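Local coordinates for probable chemoreceptor (Methyl-accepting chemotaxis) transmembrane protein (Rhizobium meliloti, PDB 6D8V) that probably senses quaternary ammonium compounds such as 1,1-dimethyl-prolinium through its sensory domain and so guides bacterial chemotaxis, at residues F69-E75 against F99-K105; Q112-K117 against E143-V147; G134-Y140 against M151-P157. All blocks are in the same frame, centred on the assembly; numbering follows the deposited sequence.

The three contacts surround one bound 1,1-dimethyl-prolinium and lie in the same antiparallel sheet or its loops. Interactions 1 and 2 are joined directly, because strands 101-105 and 111-115 are neighbours; the centres of the two contacts are about 8 Å apart, and a probable hydrogen bond links Q112 N to S104 O at 2.9 Å. Interaction 3 has its centre about 13 Å from that of interaction 1 and about 16 Å from that of interaction 2. M151 bridges the groups: its CE packs 3.7 Å from Y102 OH and 3.5 Å from T145 CG2. Interaction 1 supplies W72 and Y102 to the ligand, interaction 2 supplies F116 and the backbone of E143 and G144, and interaction 3 supplies Y140 and M151.

Interaction 1: residues F69-E75 against F99-K105; sequences FGSWFAE and FTPYWSK. With PBE (1,1-dimethyl-prolinium), chain C.
Strands 70-75 and 101-105 run antiparallel, 172° between their directions, with S71 and W103 as a hydrogen-bonded pair (S71 N to W103 O 2.8 Å, W103 N to S71 O 2.9 Å). W72 and Y102 form the adjacent non-hydrogen-bonded pair. W72 CB packs 3.6 Å from Y102 CD1, and the indole turns its edge toward the phenol face in an offset edge-to-face pair, planes at 78°. Y102 CG is anti to the backbone N (chi1 -178°), which sets one ring face against the ligand. Ligand CD lies over one indole face and methyl CE over the centre of the Y102 ring, whose opposite face is covered by S104 CB. W72 NE1 is hydrogen-bonded to D171. Replacing Y102 with alanine would remove the ring, and the ligand methyls would probably lose an aromatic wall and the W72 edge its partner. At one end, K105 CB makes a CH-pi contact over the F69 face. At the other, F73 CE2 meets F99 CD2 at 3.6 Å, and E75 OE1 accepts F99 N at 3.1 Å from above the carboxylate plane. Aromatic faces around a quaternary ammonium typify binding sites for such cations, here in a PDC sensor domain.

Interaction 2: residues Q112-K117 against E143-V147; sequences QLSTFK and EGTDV. With PBE (1,1-dimethyl-prolinium), chain C.
Different first torsions place F116 against the ligand and the E143 carboxylate beside K117. In F116, CG stands between the backbone N and the carbonyl carbon (chi1 55°), which lays one ring face against the ligand methyl; F116 CD1 lies 3.4 Å from ligand CE. In E143, CG is anti to the backbone N (chi1 159°) and the chain is extended, which carries the carboxylate toward K117. There E143 OE2 accepts a weak hydrogen bond from K117 N at 3.3 Å. The backbone of loop 143-147 grips the ligand carboxylate: E143 N donates to ligand O and G144 N to ligand OXT, each at 2.7 Å and fairly straight. Two donors, one for each oxygen, would hold the carboxylate against turning. At the other end, the Q112 side chain crosses that of D146 at about a right angle. Q112 NE2 donates to S114 OG at 3.2 Å, with the hydroxyl tilted from the amide plane. D146 instead makes a salt bridge with R107. Segment 112-117 includes part of strand 111-115, which pairs with strand 101-105, and F116 also packs on W72 and A74 of strand 70-75. The loop 143-147 connects strand 140-142 to strand 149-160 and touches Y102 through T145.

Interaction 3: residues G134-Y140 against M151-P157; sequences GAITQPY and MTSIAYP. With PBE (1,1-dimethyl-prolinium), chain C.
Backbone hydrogen bonds join G134-Y140 to M151-P157 in two antiparallel pieces, A135 with A155 and Y140 with M151, and the register shifts by one residue between them. A135 N and A155 O are 2.9 Å apart; Y140 N donates almost straight to M151 O, at 176°. Between them T137 N still bonds S153 O, and side-chain hydroxyls add further bonds. T152 OG1 donates to T137 O at 2.8 Å, and T137 OG1 accepts S153 N at 3.0 Å. The T137 hydroxyl stands between the backbone N and the carbonyl carbon (chi1 71°), a position from which it meets the facing strand. Y140 OH donates to S153 OG at 2.6 Å, near the plane of the ring; S153 OG is also hydrogen-bonded to D171. This probably helps hold the phenol beside the ligand, where Y140 OH lies 3.5 Å from ligand CA. Among the ring contacts, M151 CG lies over one face of Y140, and M151 SD makes an oblique Met-aromatic contact with that ring while packing 3.8 Å from ligand CF. G134 CA sits over the Y156 face in a CH-pi contact, 3.5 Å from the centroid. Apolar packing is made by I136 CD1 on I154 CG1. On its other edge, strand 149-160 pairs with strand 163-173. The long helix 2-45 packs against I154 and Y156, and helix 123-131 packs against A135, T137 and P157.

Interaction 1: residues F69-E75 against F99-K105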
loop_
_atom_site.group_PDB
_atom_site.type_symbol
_atom_site.label_atom_id
_atom_site.label_comp_id
_atom_site.label_asym_id
_atom_site.label_seq_id
_atom_site.Cartn_x
_atom_site.Cartn_y
_atom_site.Cartn_z
ATOM N N PHE A 69 5.353 5.181 -4.799
ATOM C CA PHE A 69 4.895 5.536 -6.139
ATOM C C PHE A 69 4.400 6.971 -6.200
ATOM O O PHE A 69 4.509 7.620 -7.246
ATOM C CB PHE A 69 3.780 4.590 -6.591
ATOM C CG PHE A 69 3.338 4.796 -8.024
ATOM C CD1 PHE A 69 4.003 4.166 -9.064
ATOM C CD2 PHE A 69 2.234 5.591 -8.331
ATOM C CE1 PHE A 69 3.596 4.340 -10.376
ATOM C CE2 PHE A 69 1.824 5.770 -9.644
ATOM C CZ PHE A 69 2.505 5.144 -10.664
ATOM N N GLY A 70 3.851 7.473 -5.099
ATOM C CA GLY A 70 3.254 8.795 -5.086
ATOM C C GLY A 70 3.043 9.290 -3.681
ATOM O O GLY A 70 2.978 8.510 -2.721
ATOM N N SER A 71 2.930 10.613 -3.565
ATOM C CA SER A 71 2.725 11.308 -2.302
ATOM C C SER A 71 1.585 12.296 -2.494
ATOM O O SER A 71 1.581 13.054 -3.472
ATOM C CB SER A 71 4.008 12.029 -1.861
ATOM O OG SER A 71 3.923 12.517 -0.534
ATOM N N TRP A 72 0.620 12.298 -1.577
ATOM C CA TRP A 72 -0.578 13.100 -1.782
ATOM C C TRP A 72 -1.036 13.713 -0.466
ATOM O O TRP A 72 -0.481 13.448 0.609
ATOM C CB TRP A 72 -1.693 12.261 -2.416
ATOM C CG TRP A 72 -1.869 10.933 -1.758
ATOM C CD1 TRP A 72 -1.253 9.757 -2.096
ATOM C CD2 TRP A 72 -2.718 10.632 -0.647
ATOM N NE1 TRP A 72 -1.674 8.749 -1.268
ATOM C CE2 TRP A 72 -2.573 9.259 -0.369
ATOM C CE3 TRP A 72 -3.593 11.388 0.136
ATOM C CZ2 TRP A 72 -3.265 8.630 0.658
ATOM C CZ3 TRP A 72 -4.274 10.761 1.158
ATOM C CH2 TRP A 72 -4.109 9.397 1.409
ATOM N N PHE A 73 -2.065 14.552 -0.574
ATOM C CA PHE A 73 -2.724 15.137 0.589
ATOM C C PHE A 73 -4.138 15.545 0.205
ATOM O O PHE A 73 -4.322 16.396 -0.671
ATOM C CB PHE A 73 -1.951 16.340 1.120
ATOM C CG PHE A 73 -2.748 17.183 2.072
ATOM C CD1 PHE A 73 -3.072 16.704 3.329
ATOM C CD2 PHE A 73 -3.197 18.443 1.702
ATOM C CE1 PHE A 73 -3.817 17.468 4.204
ATOM C CE2 PHE A 73 -3.942 19.214 2.577
ATOM C CZ PHE A 73 -4.252 18.725 3.830
ATOM N N ALA A 74 -5.131 14.954 0.865
ATOM C CA ALA A 74 -6.522 15.360 0.723
ATOM C C ALA A 74 -6.914 16.201 1.929
ATOM O O ALA A 74 -6.797 15.749 3.073
ATOM C CB ALA A 74 -7.444 14.149 0.592
ATOM N N GLU A 75 -7.380 17.413 1.671
ATOM C CA GLU A 75 -7.649 18.393 2.712
ATOM C C GLU A 75 -9.136 18.430 3.044
ATOM O O GLU A 75 -9.973 18.554 2.142
ATOM C CB GLU A 75 -7.173 19.778 2.268
ATOM C CG GLU A 75 -7.931 20.933 2.895
ATOM C CD GLU A 75 -8.847 21.635 1.910
ATOM O OE1 GLU A 75 -9.161 21.040 0.858
ATOM O OE2 GLU A 75 -9.248 22.786 2.186
ATOM N N PHE A 99 -8.535 21.305 -2.194
ATOM C CA PHE A 99 -7.075 21.239 -2.208
ATOM C C PHE A 99 -6.643 19.779 -2.203
ATOM O O PHE A 99 -6.700 19.104 -1.175
ATOM C CB PHE A 99 -6.498 21.996 -1.017
ATOM C CG PHE A 99 -4.997 22.059 -1.011
ATOM C CD1 PHE A 99 -4.301 22.380 -2.168
ATOM C CD2 PHE A 99 -4.283 21.807 0.150
ATOM C CE1 PHE A 99 -2.921 22.443 -2.169
ATOM C CE2 PHE A 99 -2.901 21.867 0.155
ATOM C CZ PHE A 99 -2.217 22.186 -1.005
ATOM N N THR A 100 -6.196 19.288 -3.358
ATOM C CA THR A 100 -5.840 17.879 -3.538
ATOM C C THR A 100 -4.586 17.768 -4.396
ATOM O O THR A 100 -4.645 17.409 -5.577
ATOM C CB THR A 100 -7.001 17.099 -4.165
ATOM O OG1 THR A 100 -7.532 17.836 -5.275
ATOM C CG2 THR A 100 -8.111 16.872 -3.150
ATOM N N PRO A 101 -3.423 18.069 -3.829
ATOM C CA PRO A 101 -2.169 17.884 -4.568
ATOM C C PRO A 101 -1.760 16.423 -4.610
ATOM O O PRO A 101 -2.021 15.651 -3.685
ATOM C CB PRO A 101 -1.150 18.702 -3.761
ATOM C CG PRO A 101 -1.922 19.373 -2.657
ATOM C CD PRO A 101 -3.193 18.613 -2.483
ATOM N N TYR A 102 -1.082 16.050 -5.695
ATOM C CA TYR A 102 -0.689 14.653 -5.867
ATOM C C TYR A 102 0.549 14.569 -6.750
ATOM O O TYR A 102 0.466 14.808 -7.957
ATOM C CB TYR A 102 -1.835 13.848 -6.462
ATOM C CG TYR A 102 -1.517 12.381 -6.630
ATOM C CD1 TYR A 102 -0.619 11.742 -5.784
ATOM C CD2 TYR A 102 -2.122 11.633 -7.634
ATOM C CE1 TYR A 102 -0.330 10.402 -5.938
ATOM C CE2 TYR A 102 -1.837 10.296 -7.793
ATOM C CZ TYR A 102 -0.942 9.683 -6.947
ATOM O OH TYR A 102 -0.662 8.344 -7.108
ATOM N N TRP A 103 1.679 14.207 -6.151
ATOM C CA TRP A 103 2.873 13.846 -6.903
ATOM C C TRP A 103 2.874 12.345 -7.151
ATOM O O TRP A 103 2.674 11.559 -6.223
ATOM C CB TRP A 103 4.141 14.256 -6.150
ATOM C CG TRP A 103 4.355 15.737 -6.062
ATOM C CD1 TRP A 103 4.081 16.543 -4.996
ATOM C CD2 TRP A 103 4.896 16.588 -7.081
ATOM N NE1 TRP A 103 4.419 17.843 -5.287
ATOM C CE2 TRP A 103 4.919 17.897 -6.561
ATOM C CE3 TRP A 103 5.359 16.370 -8.383
ATOM C CZ2 TRP A 103 5.388 18.982 -7.296
ATOM C CZ3 TRP A 103 5.825 17.448 -9.110
ATOM C CH2 TRP A 103 5.836 18.738 -8.566
ATOM N N SER A 104 3.101 11.953 -8.403
ATOM C CA SER A 104 3.061 10.552 -8.797
ATOM C C SER A 104 4.072 10.325 -9.909
ATOM O O SER A 104 4.643 11.268 -10.464
ATOM C CB SER A 104 1.661 10.146 -9.261
ATOM O OG SER A 104 1.256 10.932 -10.374
ATOM N N LYS A 105 4.289 9.060 -10.239
ATOM C CA LYS A 105 5.112 8.712 -11.383
ATOM C C LYS A 105 4.240 8.510 -12.616
ATOM O O LYS A 105 3.074 8.116 -12.528
ATOM C CB LYS A 105 5.936 7.455 -11.111
ATOM C CG LYS A 105 6.716 7.520 -9.820
ATOM C CD LYS A 105 8.161 7.094 -10.001
ATOM C CE LYS A 105 8.877 7.143 -8.668
ATOM N NZ LYS A 105 8.217 6.229 -7.687
HETATM N N PBE C . -4.425 8.950 -4.688
HETATM C CD PBE C . -4.489 8.932 -3.383
HETATM C CA PBE C . -5.706 8.221 -5.061
HETATM C CB PBE C . -6.745 8.874 -4.064
HETATM C CG PBE C . -6.075 9.146 -3.029
HETATM C CE PBE C . -4.410 10.347 -5.171
HETATM C CF PBE C . -3.239 8.208 -5.159
HETATM C C PBE C . -6.140 8.335 -6.435
HETATM O O PBE C . -7.333 8.051 -6.729
HETATM O OXT PBE C . -5.343 8.684 -7.345
#

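Interaction 2: residues Q112-K117 against E143-V147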
loop_
_atom_site.group_PDB
_atom_site.type_symbol
_atom_site.label_atom_id
_atom_site.label_comp_id
_atom_site.label_asym_id
_atom_site.label_seq_id
_atom_site.Cartn_x
_atom_site.Cartn_y
_atom_site.Cartn_z
ATOM N N GLN A 112 5.135 13.848 -11.760
ATOM C CA GLN A 112 4.177 14.816 -12.269
ATOM C C GLN A 112 3.228 15.218 -11.155
ATOM O O GLN A 112 3.007 14.463 -10.200
ATOM C CB GLN A 112 3.370 14.253 -13.435
ATOM C CG GLN A 112 2.645 12.979 -13.054
ATOM C CD GLN A 112 1.741 12.469 -14.144
ATOM O OE1 GLN A 112 2.074 12.535 -15.326
ATOM N NE2 GLN A 112 0.584 11.955 -13.753
ATOM N N LEU A 113 2.651 16.404 -11.300
ATOM C CA LEU A 113 1.706 16.943 -10.336
ATOM C C LEU A 113 0.292 16.666 -10.833
ATOM O O LEU A 113 -0.150 17.264 -11.818
ATOM C CB LEU A 113 1.926 18.442 -10.147
ATOM C CG LEU A 113 1.636 19.041 -8.771
ATOM C CD1 LEU A 113 1.810 20.553 -8.825
ATOM C CD2 LEU A 113 0.247 18.670 -8.271
ATOM N N SER A 114 -0.415 15.777 -10.151
ATOM C CA SER A 114 -1.765 15.410 -10.541
ATOM C C SER A 114 -2.776 16.068 -9.600
ATOM O O SER A 114 -2.451 16.982 -8.838
ATOM C CB SER A 114 -1.901 13.885 -10.559
ATOM O OG SER A 114 -0.784 13.291 -11.201
ATOM N N THR A 115 -4.021 15.609 -9.671
ATOM C CA THR A 115 -5.059 16.029 -8.741
ATOM C C THR A 115 -6.162 14.987 -8.790
ATOM O O THR A 115 -6.354 14.324 -9.813
ATOM C CB THR A 115 -5.612 17.420 -9.069
ATOM O OG1 THR A 115 -4.550 18.381 -9.031
ATOM C CG2 THR A 115 -6.672 17.817 -8.054
ATOM N N PHE A 116 -6.872 14.841 -7.675
ATOM C CA PHE A 116 -7.825 13.754 -7.511
ATOM C C PHE A 116 -9.076 14.268 -6.810
ATOM O O PHE A 116 -9.107 15.381 -6.278
ATOM C CB PHE A 116 -7.204 12.595 -6.731
ATOM C CG PHE A 116 -6.637 12.995 -5.398
ATOM C CD1 PHE A 116 -5.400 13.616 -5.310
ATOM C CD2 PHE A 116 -7.335 12.736 -4.233
ATOM C CE1 PHE A 116 -4.877 13.981 -4.081
ATOM C CE2 PHE A 116 -6.818 13.096 -3.005
ATOM C CZ PHE A 116 -5.588 13.722 -2.928
ATOM N N LYS A 117 -10.116 13.437 -6.821
ATOM C CA LYS A 117 -11.381 13.785 -6.194
ATOM C C LYS A 117 -11.345 13.484 -4.700
ATOM O O LYS A 117 -10.730 12.513 -4.252
ATOM C CB LYS A 117 -12.545 13.028 -6.843
ATOM C CG LYS A 117 -13.855 13.173 -6.071
ATOM C CD LYS A 117 -14.985 12.330 -6.642
ATOM C CE LYS A 117 -16.254 12.509 -5.809
ATOM N NZ LYS A 117 -17.457 11.875 -6.422
ATOM N N GLU A 143 -6.935 6.961 -9.202
ATOM C CA GLU A 143 -7.550 7.876 -10.164
ATOM C C GLU A 143 -6.576 8.912 -10.717
ATOM O O GLU A 143 -6.488 9.098 -11.933
ATOM C CB GLU A 143 -8.736 8.611 -9.527
ATOM C CG GLU A 143 -9.091 9.923 -10.255
ATOM C CD GLU A 143 -10.060 10.798 -9.480
ATOM O OE1 GLU A 143 -10.675 10.292 -8.516
ATOM O OE2 GLU A 143 -10.202 11.992 -9.832
ATOM N N GLY A 144 -5.874 9.627 -9.848
ATOM C CA GLY A 144 -5.087 10.762 -10.293
ATOM C C GLY A 144 -3.785 10.405 -10.980
ATOM O O GLY A 144 -3.074 11.313 -11.423
ATOM N N THR A 145 -3.454 9.122 -11.070
ATOM C CA THR A 145 -2.204 8.724 -11.700
ATOM C C THR A 145 -2.261 8.991 -13.201
ATOM O O THR A 145 -3.324 8.949 -13.826
ATOM C CB THR A 145 -1.918 7.245 -11.430
ATOM O OG1 THR A 145 -3.012 6.446 -11.903
ATOM C CG2 THR A 145 -1.747 7.011 -9.942
ATOM N N ASP A 146 -1.098 9.292 -13.775
ATOM C CA ASP A 146 -0.975 9.464 -15.217
ATOM C C ASP A 146 -1.681 8.322 -15.924
ATOM O O ASP A 146 -2.718 8.507 -16.570
ATOM C CB ASP A 146 0.499 9.512 -15.631
ATOM C CG ASP A 146 0.680 9.590 -17.132
ATOM O OD1 ASP A 146 -0.319 9.830 -17.844
ATOM O OD2 ASP A 146 1.822 9.413 -17.598
ATOM N N VAL A 147 -1.123 7.131 -15.781
ATOM C CA VAL A 147 -1.725 5.931 -16.342
ATOM C C VAL A 147 -2.382 5.162 -15.205
ATOM O O VAL A 147 -1.831 5.100 -14.095
ATOM C CB VAL A 147 -0.678 5.094 -17.088
ATOM C CG1 VAL A 147 -1.047 3.634 -17.064
ATOM C CG2 VAL A 147 -0.539 5.603 -18.509
HETATM N N PBE C . -4.425 8.950 -4.688
HETATM C CD PBE C . -4.489 8.932 -3.383
HETATM C CA PBE C . -5.706 8.221 -5.061
HETATM C CB PBE C . -6.745 8.874 -4.064
HETATM C CG PBE C . -6.075 9.146 -3.029
HETATM C CE PBE C . -4.410 10.347 -5.171
HETATM C CF PBE C . -3.239 8.208 -5.159
HETATM C C PBE C . -6.140 8.335 -6.435
HETATM O O PBE C . -7.333 8.051 -6.729
HETATM O OXT PBE C . -5.343 8.684 -7.345
#

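Interaction 3: residues G134-Y140 against M151-P157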
loop_
_atom_site.group_PDB
_atom_site.type_symbol
_atom_site.label_atom_id
_atom_site.label_comp_id
_atom_site.label_asym_id
_atom_site.label_seq_id
_atom_site.Cartn_x
_atom_site.Cartn_y
_atom_site.Cartn_z
ATOM N N GLY A 134 -2.578 6.101 11.794
ATOM C CA GLY A 134 -2.154 5.722 10.462
ATOM C C GLY A 134 -2.788 4.422 10.017
ATOM O O GLY A 134 -3.034 3.536 10.846
ATOM N N ALA A 135 -3.042 4.297 8.711
ATOM C CA ALA A 135 -3.744 3.143 8.174
ATOM C C ALA A 135 -3.213 2.828 6.783
ATOM O O ALA A 135 -2.479 3.618 6.181
ATOM C CB ALA A 135 -5.257 3.385 8.145
ATOM N N ILE A 136 -3.609 1.655 6.279
ATOM C CA ILE A 136 -3.209 1.169 4.962
ATOM C C ILE A 136 -4.421 0.543 4.269
ATOM O O ILE A 136 -5.224 -0.153 4.897
ATOM C CB ILE A 136 -2.038 0.169 5.078
ATOM C CG1 ILE A 136 -1.479 -0.169 3.692
ATOM C CG2 ILE A 136 -2.454 -1.090 5.836
ATOM C CD1 ILE A 136 -0.144 -0.899 3.734
ATOM N N THR A 137 -4.551 0.789 2.971
ATOM C CA THR A 137 -5.773 0.471 2.245
ATOM C C THR A 137 -5.702 -0.897 1.575
ATOM O O THR A 137 -4.634 -1.431 1.274
ATOM C CB THR A 137 -6.067 1.524 1.171
ATOM O OG1 THR A 137 -5.114 1.401 0.104
ATOM C CG2 THR A 137 -6.000 2.923 1.751
ATOM N N GLN A 138 -6.875 -1.461 1.335
ATOM C CA GLN A 138 -6.964 -2.585 0.428
ATOM C C GLN A 138 -6.569 -2.114 -0.966
ATOM O O GLN A 138 -6.746 -0.941 -1.311
ATOM C CB GLN A 138 -8.375 -3.180 0.409
ATOM C CG GLN A 138 -8.761 -3.941 1.673
ATOM C CD GLN A 138 -8.008 -5.250 1.838
ATOM O OE1 GLN A 138 -7.339 -5.716 0.917
ATOM N NE2 GLN A 138 -8.113 -5.848 3.018
ATOM N N PRO A 139 -6.022 -3.009 -1.780
ATOM C CA PRO A 139 -5.570 -2.599 -3.110
ATOM C C PRO A 139 -6.713 -2.010 -3.921
ATOM O O PRO A 139 -7.813 -2.569 -3.979
ATOM C CB PRO A 139 -5.029 -3.900 -3.715
ATOM C CG PRO A 139 -5.658 -4.976 -2.937
ATOM C CD PRO A 139 -5.840 -4.450 -1.555
ATOM N N TYR A 140 -6.444 -0.860 -4.538
ATOM C CA TYR A 140 -7.458 -0.153 -5.305
ATOM C C TYR A 140 -6.796 0.496 -6.509
ATOM O O TYR A 140 -5.587 0.765 -6.509
ATOM C CB TYR A 140 -8.182 0.906 -4.464
ATOM C CG TYR A 140 -7.311 2.104 -4.145
ATOM C CD1 TYR A 140 -6.387 2.057 -3.110
ATOM C CD2 TYR A 140 -7.404 3.274 -4.885
ATOM C CE1 TYR A 140 -5.583 3.135 -2.819
ATOM C CE2 TYR A 140 -6.605 4.363 -4.600
ATOM C CZ TYR A 140 -5.694 4.290 -3.566
ATOM O OH TYR A 140 -4.891 5.374 -3.276
ATOM N N MET A 151 -2.627 0.245 -6.702
ATOM C CA MET A 151 -1.712 0.584 -5.622
ATOM C C MET A 151 -2.417 0.414 -4.283
ATOM O O MET A 151 -3.650 0.355 -4.205
ATOM C CB MET A 151 -1.221 2.027 -5.743
ATOM C CG MET A 151 -2.372 3.009 -5.632
ATOM S SD MET A 151 -1.909 4.725 -5.802
ATOM C CE MET A 151 -1.107 4.717 -7.404
ATOM N N THR A 152 -1.612 0.337 -3.227
ATOM C CA THR A 152 -2.067 0.430 -1.850
ATOM C C THR A 152 -1.534 1.724 -1.249
ATOM O O THR A 152 -0.441 2.178 -1.603
ATOM C CB THR A 152 -1.576 -0.764 -1.021
ATOM O OG1 THR A 152 -2.164 -0.710 0.284
ATOM C CG2 THR A 152 -0.066 -0.721 -0.886
ATOM N N SER A 153 -2.296 2.316 -0.327
ATOM C CA SER A 153 -1.967 3.635 0.194
ATOM C C SER A 153 -1.821 3.617 1.710
ATOM O O SER A 153 -2.684 3.089 2.421
ATOM C CB SER A 153 -3.018 4.658 -0.222
ATOM O OG SER A 153 -2.896 4.950 -1.593
ATOM N N ILE A 154 -0.733 4.211 2.189
ATOM C CA ILE A 154 -0.485 4.423 3.607
ATOM C C ILE A 154 -0.834 5.875 3.902
ATOM O O ILE A 154 -0.214 6.796 3.362
ATOM C CB ILE A 154 0.966 4.091 3.972
ATOM C CG1 ILE A 154 1.211 2.602 3.734
ATOM C CG2 ILE A 154 1.266 4.442 5.414
ATOM C CD1 ILE A 154 2.636 2.173 3.967
ATOM N N ALA A 155 -1.844 6.089 4.739
ATOM C CA ALA A 155 -2.363 7.424 4.986
ATOM C C ALA A 155 -2.371 7.715 6.479
ATOM O O ALA A 155 -2.594 6.824 7.306
ATOM C CB ALA A 155 -3.778 7.595 4.420
ATOM N N TYR A 156 -2.120 8.978 6.808
ATOM C CA TYR A 156 -2.057 9.476 8.170
ATOM C C TYR A 156 -2.901 10.734 8.297
ATOM O O TYR A 156 -3.012 11.512 7.345
ATOM C CB TYR A 156 -0.612 9.794 8.584
ATOM C CG TYR A 156 0.108 8.634 9.220
ATOM C CD1 TYR A 156 0.818 7.726 8.448
ATOM C CD2 TYR A 156 0.076 8.441 10.598
ATOM C CE1 TYR A 156 1.482 6.659 9.036
ATOM C CE2 TYR A 156 0.724 7.374 11.186
ATOM C CZ TYR A 156 1.425 6.487 10.400
ATOM O OH TYR A 156 2.074 5.419 10.978
ATOM N N PRO A 157 -3.509 10.953 9.458
ATOM C CA PRO A 157 -4.233 12.211 9.676
ATOM C C PRO A 157 -3.265 13.373 9.805
ATOM O O PRO A 157 -2.216 13.262 10.446
ATOM C CB PRO A 157 -4.992 11.967 10.987
ATOM C CG PRO A 157 -4.960 10.479 11.197
ATOM C CD PRO A 157 -3.690 10.003 10.566
HETATM N N PBE C . -4.425 8.950 -4.688
HETATM C CD PBE C . -4.489 8.932 -3.383
HETATM C CA PBE C . -5.706 8.221 -5.061
HETATM C CB PBE C . -6.745 8.874 -4.064
HETATM C CG PBE C . -6.075 9.146 -3.029
HETATM C CE PBE C . -4.410 10.347 -5.171
HETATM C CF PBE C . -3.239 8.208 -5.159
HETATM C C PBE C . -6.140 8.335 -6.435
HETATM O O PBE C . -7.333 8.051 -6.729
HETATM O OXT PBE C . -5.343 8.684 -7.345
#